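Local coordinates for protein dehydroascorbate reductase (Chlamydomonas reinhardtii, PDB 5XFT) that probably catalyses the glutathione-dependent reduction of dehydroascorbate to ascorbate, at residues His164-Leu169 and Trp175-Arg180. Numbering follows the deposited sequence.
Sequences HAVVAL and WELPAR
The indole of W175 lies against the side chain of L169, whose CD1 methyl sits over one face of the six-membered ring as a CH-pi contact, 3.8 Å from the centroid. In the all-helical C-terminal domain of the glutathione S-transferase fold, this exemplifies how a loop folds back on the helix it has just left: residues 175-180 follow helix 153-173 and lead to helix 182-193. The methyl is offset toward the rim, which brings CD1 of L169 within 3.5 Å of CE3 of W175. W175 sends its ring back along the helix because its CG stands anti to the backbone N (chi1 -178°), and the benzo edge meets V166, whose CA is 4.4 Å from CZ3. Cutting the indole back to an alanine here is likely to remove the face that L169 CD1 rests on and the edge beside V166, opening a gap between helix and loop. L129 of helix 118-138 touches both W175 and L177, while L177 also packs on L184 and L188 of helix 182-193, so the loop bridges three helices. Farther along the loop, CD2 of L177 meets CG1 of V166 at 4.3 Å, a looser apolar contact.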
ATOM      1  N   HIS A 164      -3.881  -2.277  -6.226  1.00 20.41           N
ATOM      2  CA  HIS A 164      -5.290  -1.918  -6.332  1.00 23.65           C
ATOM      3  C   HIS A 164      -5.634  -1.421  -7.729  1.00 29.47           C
ATOM      4  O   HIS A 164      -6.697  -1.752  -8.268  1.00 26.08           O
ATOM      5  CB  HIS A 164      -5.637  -0.853  -5.294  1.00 14.44           C
ATOM      6  CG  HIS A 164      -5.867  -1.400  -3.923  1.00 19.96           C
ATOM      7  ND1 HIS A 164      -7.083  -1.305  -3.281  1.00 24.70           N
ATOM      8  CD2 HIS A 164      -5.039  -2.048  -3.070  1.00 21.65           C
ATOM      9  CE1 HIS A 164      -6.995  -1.870  -2.091  1.00 24.92           C
ATOM     10  NE2 HIS A 164      -5.765  -2.329  -1.938  1.00 28.68           N
ATOM     11  N   ALA A 165      -4.744  -0.632  -8.336  1.00 30.76           N
ATOM     12  CA  ALA A 165      -5.043  -0.043  -9.638  1.00 27.51           C
ATOM     13  C   ALA A 165      -5.214  -1.121 -10.701  1.00 28.63           C
ATOM     14  O   ALA A 165      -6.240  -1.170 -11.391  1.00 33.63           O
ATOM     15  CB  ALA A 165      -3.949   0.949 -10.037  1.00 20.99           C
ATOM     16  N   VAL A 166      -4.228  -2.011 -10.840  1.00 26.66           N
ATOM     17  CA  VAL A 166      -4.316  -3.001 -11.908  1.00 32.99           C
ATOM     18  C   VAL A 166      -5.457  -3.981 -11.642  1.00 40.56           C
ATOM     19  O   VAL A 166      -6.257  -4.274 -12.543  1.00 44.33           O
ATOM     20  CB  VAL A 166      -2.962  -3.715 -12.123  1.00 33.36           C
ATOM     21  CG1 VAL A 166      -1.877  -2.703 -12.459  1.00 30.00           C
ATOM     22  CG2 VAL A 166      -2.551  -4.537 -10.914  1.00 40.08           C
ATOM     23  N   VAL A 167      -5.593  -4.456 -10.398  1.00 43.30           N
ATOM     24  CA  VAL A 167      -6.618  -5.457 -10.104  1.00 35.78           C
ATOM     25  C   VAL A 167      -8.010  -4.866 -10.289  1.00 28.18           C
ATOM     26  O   VAL A 167      -8.835  -5.382 -11.059  1.00 32.65           O
ATOM     27  CB  VAL A 167      -6.434  -6.019  -8.685  1.00 39.23           C
ATOM     28  CG1 VAL A 167      -7.638  -6.857  -8.289  1.00 35.58           C
ATOM     29  CG2 VAL A 167      -5.158  -6.847  -8.608  1.00 42.49           C
ATOM     30  N   ALA A 168      -8.285  -3.765  -9.591  1.00 27.09           N
ATOM     31  CA  ALA A 168      -9.622  -3.189  -9.605  1.00 25.33           C
ATOM     32  C   ALA A 168      -9.991  -2.673 -10.987  1.00 32.56           C
ATOM     33  O   ALA A 168     -11.126  -2.859 -11.442  1.00 36.34           O
ATOM     34  CB  ALA A 168      -9.720  -2.069  -8.572  1.00 18.18           C
ATOM     35  N   LEU A 169      -9.051  -2.017 -11.671  1.00 36.30           N
ATOM     36  CA  LEU A 169      -9.372  -1.486 -12.992  1.00 34.30           C
ATOM     37  C   LEU A 169      -9.633  -2.609 -13.985  1.00 33.28           C
ATOM     38  O   LEU A 169     -10.562  -2.521 -14.795  1.00 33.71           O
ATOM     39  CB  LEU A 169      -8.255  -0.576 -13.491  1.00 33.04           C
ATOM     40  CG  LEU A 169      -8.171   0.826 -12.884  1.00 26.61           C
ATOM     41  CD1 LEU A 169      -7.052   1.594 -13.559  1.00 28.55           C
ATOM     42  CD2 LEU A 169      -9.482   1.569 -13.007  1.00 27.34           C
ATOM     43  N   TRP A 175      -9.936  -2.327 -18.079  1.00 50.35           N
ATOM     44  CA  TRP A 175      -8.683  -1.615 -18.280  1.00 50.13           C
ATOM     45  C   TRP A 175      -7.504  -2.540 -18.011  1.00 51.79           C
ATOM     46  O   TRP A 175      -7.588  -3.476 -17.212  1.00 51.11           O
ATOM     47  CB  TRP A 175      -8.620  -0.394 -17.361  1.00 49.42           C
ATOM     48  CG  TRP A 175      -7.392   0.456 -17.522  1.00 54.27           C
ATOM     49  CD1 TRP A 175      -7.256   1.559 -18.316  1.00 52.94           C
ATOM     50  CD2 TRP A 175      -6.132   0.287 -16.853  1.00 53.30           C
ATOM     51  NE1 TRP A 175      -5.990   2.082 -18.188  1.00 49.77           N
ATOM     52  CE2 TRP A 175      -5.281   1.319 -17.299  1.00 50.48           C
ATOM     53  CE3 TRP A 175      -5.641  -0.640 -15.924  1.00 46.04           C
ATOM     54  CZ2 TRP A 175      -3.970   1.451 -16.849  1.00 50.20           C
ATOM     55  CZ3 TRP A 175      -4.340  -0.507 -15.480  1.00 43.40           C
ATOM     56  CH2 TRP A 175      -3.519   0.530 -15.943  1.00 47.26           C
ATOM     57  N   GLU A 176      -6.398  -2.285 -18.698  1.00 62.11           N
ATOM     58  CA  GLU A 176      -5.228  -3.130 -18.544  1.00 65.09           C
ATOM     59  C   GLU A 176      -3.972  -2.276 -18.537  1.00 60.54           C
ATOM     60  O   GLU A 176      -3.933  -1.189 -19.121  1.00 61.28           O
ATOM     61  CB  GLU A 176      -5.151  -4.184 -19.647  1.00 68.26           C
ATOM     62  CG  GLU A 176      -4.958  -5.586 -19.111  1.00 75.50           C
ATOM     63  CD  GLU A 176      -5.517  -6.639 -20.036  1.00 86.07           C
ATOM     64  OE1 GLU A 176      -4.981  -6.799 -21.153  1.00 92.12           O
ATOM     65  OE2 GLU A 176      -6.497  -7.307 -19.648  1.00 87.80           O
ATOM     66  N   LEU A 177      -2.959  -2.777 -17.848  1.00 50.91           N
ATOM     67  CA  LEU A 177      -1.656  -2.131 -17.824  1.00 44.56           C
ATOM     68  C   LEU A 177      -0.971  -2.347 -19.165  1.00 46.64           C
ATOM     69  O   LEU A 177      -0.661  -3.497 -19.511  1.00 52.37           O
ATOM     70  CB  LEU A 177      -0.819  -2.706 -16.687  1.00 39.38           C
ATOM     71  CG  LEU A 177       0.486  -2.000 -16.331  1.00 35.49           C
ATOM     72  CD1 LEU A 177       0.203  -0.620 -15.769  1.00 36.65           C
ATOM     73  CD2 LEU A 177       1.280  -2.833 -15.343  1.00 33.71           C
ATOM     74  N   PRO A 178      -0.738  -1.300 -19.958  1.00 39.19           N
ATOM     75  CA  PRO A 178      -0.135  -1.488 -21.283  1.00 42.72           C
ATOM     76  C   PRO A 178       1.163  -2.283 -21.223  1.00 56.09           C
ATOM     77  O   PRO A 178       1.951  -2.153 -20.283  1.00 59.27           O
ATOM     78  CB  PRO A 178       0.110  -0.055 -21.766  1.00 31.88           C
ATOM     79  CG  PRO A 178      -0.922   0.750 -21.059  1.00 28.91           C
ATOM     80  CD  PRO A 178      -1.134   0.101 -19.719  1.00 30.32           C
ATOM     81  N   ALA A 179       1.370  -3.120 -22.243  1.00 56.02           N
ATOM     82  CA  ALA A 179       2.573  -3.936 -22.331  1.00 51.50           C
ATOM     83  C   ALA A 179       3.825  -3.109 -22.568  1.00 55.09           C
ATOM     84  O   ALA A 179       4.932  -3.614 -22.348  1.00 56.59           O
ATOM     85  CB  ALA A 179       2.422  -4.970 -23.445  1.00 49.86           C
ATOM     86  N   ARG A 180       3.683  -1.858 -23.006  1.00 51.02           N
ATOM     87  CA  ARG A 180       4.845  -1.009 -23.217  1.00 54.98           C
ATOM     88  C   ARG A 180       5.460  -0.526 -21.911  1.00 59.09           C
ATOM     89  O   ARG A 180       6.664  -0.247 -21.876  1.00 63.30           O
ATOM     90  CB  ARG A 180       4.466   0.184 -24.090  1.00 57.47           C
ATOM     91  CG  ARG A 180       3.504   1.135 -23.435  1.00 60.01           C
ATOM     92  CD  ARG A 180       3.300   2.348 -24.305  1.00 63.40           C
ATOM     93  NE  ARG A 180       3.029   3.534 -23.509  1.00 65.36           N
ATOM     94  CZ  ARG A 180       1.808   3.942 -23.185  1.00 70.87           C
ATOM     95  NH1 ARG A 180       0.750   3.250 -23.589  1.00 68.40           N
ATOM     96  NH2 ARG A 180       1.649   5.036 -22.454  1.00 74.56           N
TER